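PDB 4HL7: nicotinate phosphoribosyltransferase from Vibrio cholerae, which probably catalyses the ATP-driven synthesis of nicotinate beta-D-ribonucleotide from nicotinate and 5-phospho-alpha-D-ribose 1-diphosphate, a step in NAD biosynthesis. Local coordinates for residues A[290-295]-A[322-327]; A[230-235]-A[267-272]; A[16-21]-A[216-221]. All coordinates share one frame; numbering follows the deposited sequence.

Contact 1: residues A[290-295]-A[322-327]; sequences GVRHDS and IFSDGL
H293 O takes a backbone bond from S324 N at 3.0 Å. S324 OG lies 3.0 Å from that same H293 O and equally close to D294 OD2. Its one proton could serve either acceptor. R292 NE reaches S324 OG with its guanidinium edge, in a weak bond of 3.4 Å. The arginine chain runs extended through CD and bends at chi3 (104°), which turns NE toward the serine; its NH2 is held by T229. Just before this cluster, the parallel ladder is made by I322 N to V291 O (3.0 Å) and H293 N to I322 O (2.7 Å). H293 CB packs on F323 CD1 at 3.7 Å, the two rings being oblique. Water 1 bridges H293 ND1 and D325 N, where D325 centres an inverse gamma turn. A sulfate near S324 may mark an anion pocket at these strand ends. The two strands are neighbours in the parallel sheet of the barrel-like domain, joined by helix 298-311 as a beta-alpha-beta unit. W301 of that helix meets the H293 and F323 rings. Strand 265-267 flanks 290-293, strand 344-349 flanks 320-323, and H232 of helix 232-241 touches R292 and D294.

Contact 2: residues A[230-235]-A[267-272]; sequences IAHEWF and PTDTLT
H232 and D269 form a His-carboxylate hydrogen bond between the segment leading into helix 232-241 and the loop that follows strand 265-267, in the TIM-barrel-type domain of the NAPRTase family. H232 is predicted to become a phosphohistidine by autocatalysis; it is unmodified here. Its CG lies beside the backbone N (chi1 -65°), which carries the ring across to the loop. CB and CG pass T270 OG1 at the limit of contact. CD2 comes closer, 3.4 Å from T270 OG1, which lies at the ring edge and near its plane. CE1 lies near D269 OD1. NE2, at the tip, donates to D269 OD1 at 2.7 Å, with an N-H...O angle of 166°. The acceptor is almost in the imidazole plane, but the bond meets OD1 from above the carboxylate plane, and the two planes stand 60° apart. The other carboxylate oxygen, OD2, is bonded to S295 OG. That second bond probably limits rotation of the carboxylate, with OD1 turned to the histidine. P267 lies beside this pair. Its CB touches H232 NE2 obliquely at 3.8 Å. Its CD packs on F235 CE1 at 3.4 Å, and the two side chains point at each other. W234 CD1 covers one face of the F235 ring. F235 CB also borders the threonine, 3.5 Å from T270 OG1, and the phenylalanine runs crosswise to it. All six touching residues are buried. I230 also borders the proline: I230 O lies 3.2 Å from P267 CD, and the same oxygen takes a weak bond from R292 NH2.

Contact 3: residues A[16-21]-A[216-221]; sequences LLDLDA and YHFARE
A21 CB sits squarely over one face of the Y216 ring, 3.5 Å from its centroid and 14° off the normal, in a CH-pi contact. This is the dense end of the interface. Y216 CB packs on L17 CB at 3.8 Å, and the two side chains cross obliquely. L17 CD2 reaches Y216 CB as well. The phenol is fixed at its far end by N25, which bonds its OH. Backbone bonds tie the same region. H217 N donates to L17 O at 2.9 Å, from well above the carbonyl plane. Y216 N makes a weak bond to L19 O at 3.4 Å. L17 O also receives a weak bond from L19 N across the inverse gamma turn centred on D18, so the carbonyl is shared between the turn and the helix. H217 CB leans on the loop here, 3.5 Å from D18 N. D18 and F218 make a loose but buried contact, D18 OD1 being 4.0 Å from F218 CE2. OD1 pairs with R189 and N215, and OD2 takes a bond from R14 N. The side of H217 and R220 is looser and partly open to solvent. H217 turns its ring away from residues 16-21, with CG anti to its backbone N (chi1 -177°), and ND1 bonds S15 just before them. R220 extends from the helix and bends at chi3, laying its guanidinium across L17 CD1. The charge of R220 is met by D74. H217 N, and more weakly Y216 N, in the first turn of helix 216-222 thus meet carbonyls of a loop that leads into helix 21-33. The D18-centred inverse gamma turn, packed on that first helical turn, joins the NAPRTase N-terminal domain to the family region of the TIM-barrel clan.

From the N terminus, contact 3 comes first and closes the longest loop: 194 residues separate 16-21 from 216-221. It joins the loop before helix 21-33 to helix 216-222. Contact 2 follows, with 31 residues between its segments, and ties the segment at helix 232-241 to the loop after strand 265-267. Contact 1 closes last, across 26 residues, and pairs strands 290-293 and 320-323. The three loops follow in series; none nests in or crosses another. Contacts 1 and 2 have centres about 11 Å apart and touch directly where the strand-end loops meet. Contact 3 is separate, with its nearest atoms about 8 Å from contact 2 and about 9 Å from contact 1. It lies across the chain's centre from contact 2.

Contact 1: residues A[290-295]-A[322-327]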
loop_
_atom_site.group_PDB
_atom_site.type_symbol
_atom_site.label_atom_id
_atom_site.label_comp_id
_atom_site.label_asym_id
_atom_site.label_seq_id
_atom_site.Cartn_x
_atom_site.Cartn_y
_atom_site.Cartn_z
ATOM N N GLY A 290 13.607 -8.272 5.932
ATOM C CA GLY A 290 13.200 -7.372 6.999
ATOM C C GLY A 290 11.688 -7.339 7.139
ATOM O O GLY A 290 10.947 -8.216 6.581
ATOM N N VAL A 291 11.212 -6.322 7.839
ATOM C CA VAL A 291 9.795 -6.239 8.193
ATOM C C VAL A 291 9.315 -4.781 8.043
ATOM O O VAL A 291 10.132 -3.827 8.089
ATOM C CB VAL A 291 9.536 -6.707 9.656
ATOM C CG1 VAL A 291 9.656 -8.229 9.741
ATOM C CG2 VAL A 291 10.530 -6.028 10.666
ATOM N N ARG A 292 8.001 -4.616 7.975
ATOM C CA ARG A 292 7.405 -3.277 7.780
ATOM C C ARG A 292 6.526 -2.937 8.975
ATOM O O ARG A 292 5.719 -3.774 9.419
ATOM C CB ARG A 292 6.568 -3.260 6.480
ATOM C CG ARG A 292 5.923 -1.883 6.182
ATOM C CD ARG A 292 5.174 -1.894 4.821
ATOM N NE ARG A 292 3.757 -1.977 5.140
ATOM C CZ ARG A 292 2.877 -2.860 4.663
ATOM N NH1 ARG A 292 1.635 -2.853 5.154
ATOM N NH2 ARG A 292 3.180 -3.692 3.670
ATOM N N HIS A 293 6.630 -1.691 9.439
ATOM C CA HIS A 293 5.782 -1.203 10.538
ATOM C C HIS A 293 4.635 -0.422 9.968
ATOM O O HIS A 293 4.857 0.505 9.187
ATOM C CB HIS A 293 6.587 -0.255 11.419
ATOM C CG HIS A 293 5.769 0.405 12.476
ATOM N ND1 HIS A 293 5.346 1.675 12.360
ATOM C CD2 HIS A 293 5.175 -0.107 13.617
ATOM C CE1 HIS A 293 4.564 1.984 13.390
ATOM N NE2 HIS A 293 4.444 0.891 14.161
ATOM N N ASP A 294 3.406 -0.747 10.377
ATOM C CA ASP A 294 2.240 -0.018 9.840
ATOM C C ASP A 294 1.172 0.368 10.860
ATOM O O ASP A 294 0.184 0.963 10.493
ATOM C CB ASP A 294 1.569 -0.851 8.750
ATOM C CG ASP A 294 0.693 0.016 7.775
ATOM O OD1 ASP A 294 -0.475 -0.396 7.492
ATOM O OD2 ASP A 294 1.144 1.107 7.310
ATOM N N SER A 295 1.319 -0.005 12.125
ATOM C CA SER A 295 0.325 0.430 13.125
ATOM C C SER A 295 0.943 0.396 14.510
ATOM O O SER A 295 1.897 -0.364 14.756
ATOM C CB SER A 295 -0.901 -0.475 13.105
ATOM O OG SER A 295 -0.534 -1.786 13.432
ATOM N N ILE A 322 11.075 -1.089 7.356
ATOM C CA ILE A 322 10.398 -0.004 6.590
ATOM C C ILE A 322 9.283 0.491 7.502
ATOM O O ILE A 322 8.395 -0.295 7.889
ATOM C CB ILE A 322 9.757 -0.523 5.275
ATOM C CG1 ILE A 322 10.853 -1.181 4.422
ATOM C CG2 ILE A 322 9.055 0.646 4.543
ATOM C CD1 ILE A 322 10.665 -1.086 2.914
ATOM N N PHE A 323 9.351 1.763 7.878
ATOM C CA PHE A 323 8.281 2.424 8.651
ATOM C C PHE A 323 7.329 3.091 7.638
ATOM O O PHE A 323 7.793 3.775 6.745
ATOM C CB PHE A 323 8.917 3.492 9.551
ATOM C CG PHE A 323 9.761 2.916 10.614
ATOM C CD1 PHE A 323 9.180 2.419 11.775
ATOM C CD2 PHE A 323 11.148 2.831 10.442
ATOM C CE1 PHE A 323 9.983 1.857 12.793
ATOM C CE2 PHE A 323 11.955 2.266 11.473
ATOM C CZ PHE A 323 11.346 1.775 12.618
ATOM N N SER A 324 6.034 2.847 7.755
ATOM C CA SER A 324 5.066 3.344 6.751
ATOM C C SER A 324 3.761 3.898 7.343
ATOM O O SER A 324 2.804 4.131 6.581
ATOM C CB SER A 324 4.724 2.223 5.758
ATOM O OG SER A 324 3.984 1.156 6.403
ATOM N N ASP A 325 3.732 4.157 8.651
ATOM C CA ASP A 325 2.470 4.551 9.307
ATOM C C ASP A 325 2.237 6.054 9.332
ATOM O O ASP A 325 2.431 6.714 10.365
ATOM C CB ASP A 325 2.354 3.993 10.742
ATOM C CG ASP A 325 0.952 4.175 11.324
ATOM O OD1 ASP A 325 0.005 4.439 10.566
ATOM O OD2 ASP A 325 0.809 4.091 12.542
ATOM N N GLY A 326 1.781 6.603 8.208
ATOM C CA GLY A 326 1.382 7.993 8.117
ATOM C C GLY A 326 2.487 8.965 8.515
ATOM O O GLY A 326 2.257 9.907 9.260
ATOM N N LEU A 327 3.685 8.759 7.968
ATOM C CA LEU A 327 4.867 9.565 8.381
ATOM C C LEU A 327 4.910 10.946 7.792
ATOM O O LEU A 327 4.383 11.182 6.722
ATOM C CB LEU A 327 6.143 8.831 7.942
ATOM C CG LEU A 327 6.254 7.557 8.806
ATOM C CD1 LEU A 327 7.221 6.598 8.141
ATOM C CD2 LEU A 327 6.706 7.829 10.257
HETATM O O HOH W 1 5.824 3.974 10.728
HETATM O O HOH W 2 -0.785 3.027 8.517
#

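Contact 2: residues A[230-235]-A[267-272]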
loop_
_atom_site.group_PDB
_atom_site.type_symbol
_atom_site.label_atom_id
_atom_site.label_comp_id
_atom_site.label_asym_id
_atom_site.label_seq_id
_atom_site.Cartn_x
_atom_site.Cartn_y
_atom_site.Cartn_z
ATOM N N ILE A 230 5.343 -6.791 0.932
ATOM C CA ILE A 230 4.194 -7.678 0.730
ATOM C C ILE A 230 3.024 -7.025 1.419
ATOM O O ILE A 230 3.143 -6.618 2.586
ATOM C CB ILE A 230 4.480 -9.008 1.409
ATOM C CG1 ILE A 230 5.832 -9.544 0.897
ATOM C CG2 ILE A 230 3.362 -10.035 1.124
ATOM C CD1 ILE A 230 6.381 -10.633 1.821
ATOM N N ALA A 231 1.873 -6.978 0.773
ATOM C CA ALA A 231 0.712 -6.304 1.391
ATOM C C ALA A 231 -0.026 -7.282 2.288
ATOM O O ALA A 231 0.182 -8.517 2.203
ATOM C CB ALA A 231 -0.228 -5.777 0.318
ATOM N N HIS A 232 -0.820 -6.733 3.213
ATOM C CA HIS A 232 -1.629 -7.560 4.157
ATOM C C HIS A 232 -2.514 -8.583 3.442
ATOM O O HIS A 232 -2.720 -9.674 3.927
ATOM C CB HIS A 232 -2.572 -6.681 4.980
ATOM C CG HIS A 232 -1.837 -5.747 5.881
ATOM N ND1 HIS A 232 -1.715 -4.448 5.599
ATOM C CD2 HIS A 232 -1.108 -5.984 7.060
ATOM C CE1 HIS A 232 -0.920 -3.859 6.558
ATOM N NE2 HIS A 232 -0.567 -4.807 7.446
ATOM N N GLU A 233 -3.005 -8.236 2.253
ATOM C CA GLU A 233 -3.936 -9.163 1.546
ATOM C C GLU A 233 -3.375 -10.496 1.261
ATOM O O GLU A 233 -4.114 -11.446 1.244
ATOM C CB GLU A 233 -4.478 -8.542 0.208
ATOM C CG GLU A 233 -3.475 -8.475 -0.863
ATOM C CD GLU A 233 -4.080 -8.021 -2.212
ATOM O OE1 GLU A 233 -4.873 -8.801 -2.848
ATOM O OE2 GLU A 233 -3.666 -6.925 -2.647
ATOM N N TRP A 234 -2.044 -10.614 1.110
ATOM C CA TRP A 234 -1.456 -11.934 0.903
ATOM C C TRP A 234 -1.669 -12.792 2.168
ATOM O O TRP A 234 -2.119 -13.955 2.139
ATOM C CB TRP A 234 0.033 -11.729 0.611
ATOM C CG TRP A 234 0.834 -12.992 0.479
ATOM C CD1 TRP A 234 1.835 -13.455 1.328
ATOM C CD2 TRP A 234 0.744 -13.973 -0.593
ATOM N NE1 TRP A 234 2.402 -14.625 0.829
ATOM C CE2 TRP A 234 1.760 -14.993 -0.317
ATOM C CE3 TRP A 234 -0.043 -14.094 -1.743
ATOM C CZ2 TRP A 234 1.969 -16.069 -1.160
ATOM C CZ3 TRP A 234 0.155 -15.216 -2.592
ATOM C CH2 TRP A 234 1.161 -16.156 -2.326
ATOM N N PHE A 235 -1.449 -12.171 3.324
ATOM C CA PHE A 235 -1.638 -12.931 4.607
ATOM C C PHE A 235 -3.123 -13.179 4.908
ATOM O O PHE A 235 -3.530 -14.259 5.425
ATOM C CB PHE A 235 -0.996 -12.103 5.715
ATOM C CG PHE A 235 0.483 -11.920 5.489
ATOM C CD1 PHE A 235 0.963 -10.841 4.774
ATOM C CD2 PHE A 235 1.371 -12.893 5.878
ATOM C CE1 PHE A 235 2.329 -10.735 4.492
ATOM C CE2 PHE A 235 2.741 -12.789 5.571
ATOM C CZ PHE A 235 3.205 -11.696 4.894
ATOM N N PRO A 267 4.900 -7.352 6.384
ATOM C CA PRO A 267 4.216 -6.619 7.443
ATOM C C PRO A 267 3.951 -7.501 8.664
ATOM O O PRO A 267 3.801 -8.708 8.539
ATOM C CB PRO A 267 2.884 -6.224 6.777
ATOM C CG PRO A 267 2.615 -7.442 5.930
ATOM C CD PRO A 267 3.952 -7.884 5.377
ATOM N N THR A 268 3.868 -6.899 9.838
ATOM C CA THR A 268 3.802 -7.701 11.059
ATOM C C THR A 268 2.467 -7.639 11.737
ATOM O O THR A 268 2.225 -8.364 12.778
ATOM C CB THR A 268 4.904 -7.220 12.074
ATOM O OG1 THR A 268 4.565 -5.889 12.478
ATOM C CG2 THR A 268 6.245 -7.212 11.437
ATOM N N ASP A 269 1.544 -6.831 11.195
ATOM C CA ASP A 269 0.331 -6.534 11.905
ATOM C C ASP A 269 -0.955 -6.969 11.177
ATOM O O ASP A 269 -2.016 -6.406 11.412
ATOM C CB ASP A 269 0.230 -4.991 12.209
ATOM C CG ASP A 269 0.130 -4.132 10.931
ATOM O OD1 ASP A 269 0.623 -4.550 9.853
ATOM O OD2 ASP A 269 -0.439 -3.005 11.024
ATOM N N THR A 270 -0.887 -8.000 10.364
ATOM C CA THR A 270 -2.136 -8.540 9.841
ATOM C C THR A 270 -2.976 -9.046 11.007
ATOM O O THR A 270 -4.201 -8.880 11.069
ATOM C CB THR A 270 -1.868 -9.718 8.913
ATOM O OG1 THR A 270 -1.024 -9.312 7.820
ATOM C CG2 THR A 270 -3.231 -10.293 8.381
ATOM N N LEU A 271 -2.286 -9.643 11.981
ATOM C CA LEU A 271 -2.916 -10.149 13.185
ATOM C C LEU A 271 -2.416 -9.281 14.343
ATOM O O LEU A 271 -2.950 -8.172 14.520
ATOM C CB LEU A 271 -2.559 -11.640 13.397
ATOM C CG LEU A 271 -3.033 -12.469 12.182
ATOM C CD1 LEU A 271 -2.507 -13.879 12.259
ATOM C CD2 LEU A 271 -4.575 -12.542 12.153
ATOM N N THR A 272 -1.418 -9.745 15.115
ATOM C CA THR A 272 -0.792 -8.843 16.129
ATOM C C THR A 272 0.724 -9.095 16.114
ATOM O O THR A 272 1.182 -10.129 15.641
ATOM C CB THR A 272 -1.266 -9.084 17.520
ATOM O OG1 THR A 272 -0.950 -10.436 17.900
ATOM C CG2 THR A 272 -2.828 -8.783 17.664
#

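Contact 3: residues A[16-21]-A[216-221]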
loop_
_atom_site.group_PDB
_atom_site.type_symbol
_atom_site.label_atom_id
_atom_site.label_comp_id
_atom_site.label_asym_id
_atom_site.label_seq_id
_atom_site.Cartn_x
_atom_site.Cartn_y
_atom_site.Cartn_z
ATOM N N LEU A 16 0.118 0.419 -17.422
ATOM C CA LEU A 16 -0.223 -0.624 -16.433
ATOM C C LEU A 16 0.948 -0.881 -15.488
ATOM O O LEU A 16 0.886 -1.790 -14.632
ATOM C CB LEU A 16 -0.657 -1.938 -17.131
ATOM C CG LEU A 16 -2.094 -2.023 -17.702
ATOM C CD1 LEU A 16 -2.365 -3.418 -18.254
ATOM C CD2 LEU A 16 -3.174 -1.629 -16.679
ATOM N N LEU A 17 2.031 -0.099 -15.632
ATOM C CA LEU A 17 3.106 -0.090 -14.607
ATOM C C LEU A 17 2.919 1.051 -13.564
ATOM O O LEU A 17 3.642 1.112 -12.528
ATOM C CB LEU A 17 4.499 0.082 -15.297
ATOM C CG LEU A 17 4.948 -1.117 -16.164
ATOM C CD1 LEU A 17 6.356 -0.830 -16.682
ATOM C CD2 LEU A 17 4.920 -2.402 -15.324
ATOM N N ASP A 18 1.946 1.935 -13.840
ATOM C CA ASP A 18 1.627 3.053 -12.946
ATOM C C ASP A 18 0.807 2.589 -11.757
ATOM O O ASP A 18 -0.409 2.916 -11.651
ATOM C CB ASP A 18 0.851 4.114 -13.736
ATOM C CG ASP A 18 0.661 5.414 -12.971
ATOM O OD1 ASP A 18 1.280 5.619 -11.907
ATOM O OD2 ASP A 18 -0.170 6.217 -13.410
ATOM N N LEU A 19 1.452 1.823 -10.881
ATOM C CA LEU A 19 0.833 1.182 -9.746
ATOM C C LEU A 19 1.926 0.738 -8.797
ATOM O O LEU A 19 3.130 0.796 -9.184
ATOM C CB LEU A 19 -0.052 -0.035 -10.177
ATOM C CG LEU A 19 0.409 -0.949 -11.335
ATOM C CD1 LEU A 19 1.646 -1.755 -10.974
ATOM C CD2 LEU A 19 -0.764 -1.899 -11.667
ATOM N N ASP A 20 1.545 0.278 -7.587
ATOM C CA ASP A 20 2.596 -0.217 -6.641
ATOM C C ASP A 20 3.155 -1.519 -7.158
ATOM O O ASP A 20 2.405 -2.437 -7.472
ATOM C CB ASP A 20 1.997 -0.418 -5.251
ATOM C CG ASP A 20 1.725 0.926 -4.514
ATOM O OD1 ASP A 20 2.292 1.991 -4.905
ATOM O OD2 ASP A 20 0.968 0.872 -3.517
ATOM N N ALA A 21 4.488 -1.630 -7.162
ATOM C CA ALA A 21 5.177 -2.749 -7.742
ATOM C C ALA A 21 4.766 -4.029 -7.079
ATOM O O ALA A 21 4.715 -5.089 -7.749
ATOM C CB ALA A 21 6.675 -2.532 -7.562
ATOM N N TYR A 216 6.247 1.314 -10.416
ATOM C CA TYR A 216 7.088 0.753 -11.503
ATOM C C TYR A 216 7.258 1.775 -12.629
ATOM O O TYR A 216 8.383 1.963 -13.202
ATOM C CB TYR A 216 6.447 -0.542 -12.082
ATOM C CG TYR A 216 6.992 -1.835 -11.475
ATOM C CD1 TYR A 216 8.355 -1.987 -11.246
ATOM C CD2 TYR A 216 6.132 -2.902 -11.163
ATOM C CE1 TYR A 216 8.876 -3.184 -10.703
ATOM C CE2 TYR A 216 6.620 -4.104 -10.627
ATOM C CZ TYR A 216 8.006 -4.255 -10.438
ATOM O OH TYR A 216 8.523 -5.444 -9.874
ATOM N N HIS A 217 6.158 2.402 -13.015
ATOM C CA HIS A 217 6.203 3.378 -14.127
ATOM C C HIS A 217 7.185 4.501 -13.902
ATOM O O HIS A 217 7.976 4.880 -14.820
ATOM C CB HIS A 217 4.808 3.951 -14.382
ATOM C CG HIS A 217 4.750 4.903 -15.550
ATOM N ND1 HIS A 217 4.444 4.508 -16.788
ATOM C CD2 HIS A 217 5.004 6.268 -15.628
ATOM C CE1 HIS A 217 4.481 5.556 -17.625
ATOM N NE2 HIS A 217 4.807 6.634 -16.920
ATOM N N PHE A 218 7.174 5.049 -12.697
ATOM C CA PHE A 218 8.070 6.171 -12.343
ATOM C C PHE A 218 9.465 5.658 -11.971
ATOM O O PHE A 218 10.422 6.377 -12.179
ATOM C CB PHE A 218 7.443 7.033 -11.207
ATOM C CG PHE A 218 6.275 7.874 -11.678
ATOM C CD1 PHE A 218 6.388 8.664 -12.835
ATOM C CD2 PHE A 218 5.039 7.843 -10.994
ATOM C CE1 PHE A 218 5.291 9.384 -13.340
ATOM C CE2 PHE A 218 3.968 8.581 -11.467
ATOM C CZ PHE A 218 4.075 9.344 -12.637
ATOM N N ALA A 219 9.580 4.409 -11.498
ATOM C CA ALA A 219 10.916 3.769 -11.342
ATOM C C ALA A 219 11.610 3.730 -12.716
ATOM O O ALA A 219 12.759 4.136 -12.852
ATOM C CB ALA A 219 10.815 2.371 -10.737
ATOM N N ARG A 220 10.873 3.307 -13.731
ATOM C CA ARG A 220 11.363 3.420 -15.114
ATOM C C ARG A 220 11.730 4.814 -15.531
ATOM O O ARG A 220 12.839 5.022 -16.019
ATOM C CB ARG A 220 10.402 2.786 -16.128
ATOM C CG ARG A 220 10.891 2.843 -17.591
ATOM C CD ARG A 220 9.950 2.081 -18.549
ATOM N NE ARG A 220 8.569 2.554 -18.448
ATOM C CZ ARG A 220 7.506 1.943 -18.972
ATOM N NH1 ARG A 220 7.662 0.821 -19.688
ATOM N NH2 ARG A 220 6.285 2.462 -18.795
ATOM N N GLU A 221 10.796 5.745 -15.408
ATOM C CA GLU A 221 10.974 7.074 -15.949
ATOM C C GLU A 221 12.212 7.733 -15.371
ATOM O O GLU A 221 12.957 8.483 -16.073
ATOM C CB GLU A 221 9.749 7.928 -15.652
ATOM C CG GLU A 221 9.984 9.391 -15.959
ATOM C CD GLU A 221 8.710 10.181 -16.174
ATOM O OE1 GLU A 221 7.614 9.606 -16.069
ATOM O OE2 GLU A 221 8.803 11.393 -16.452
#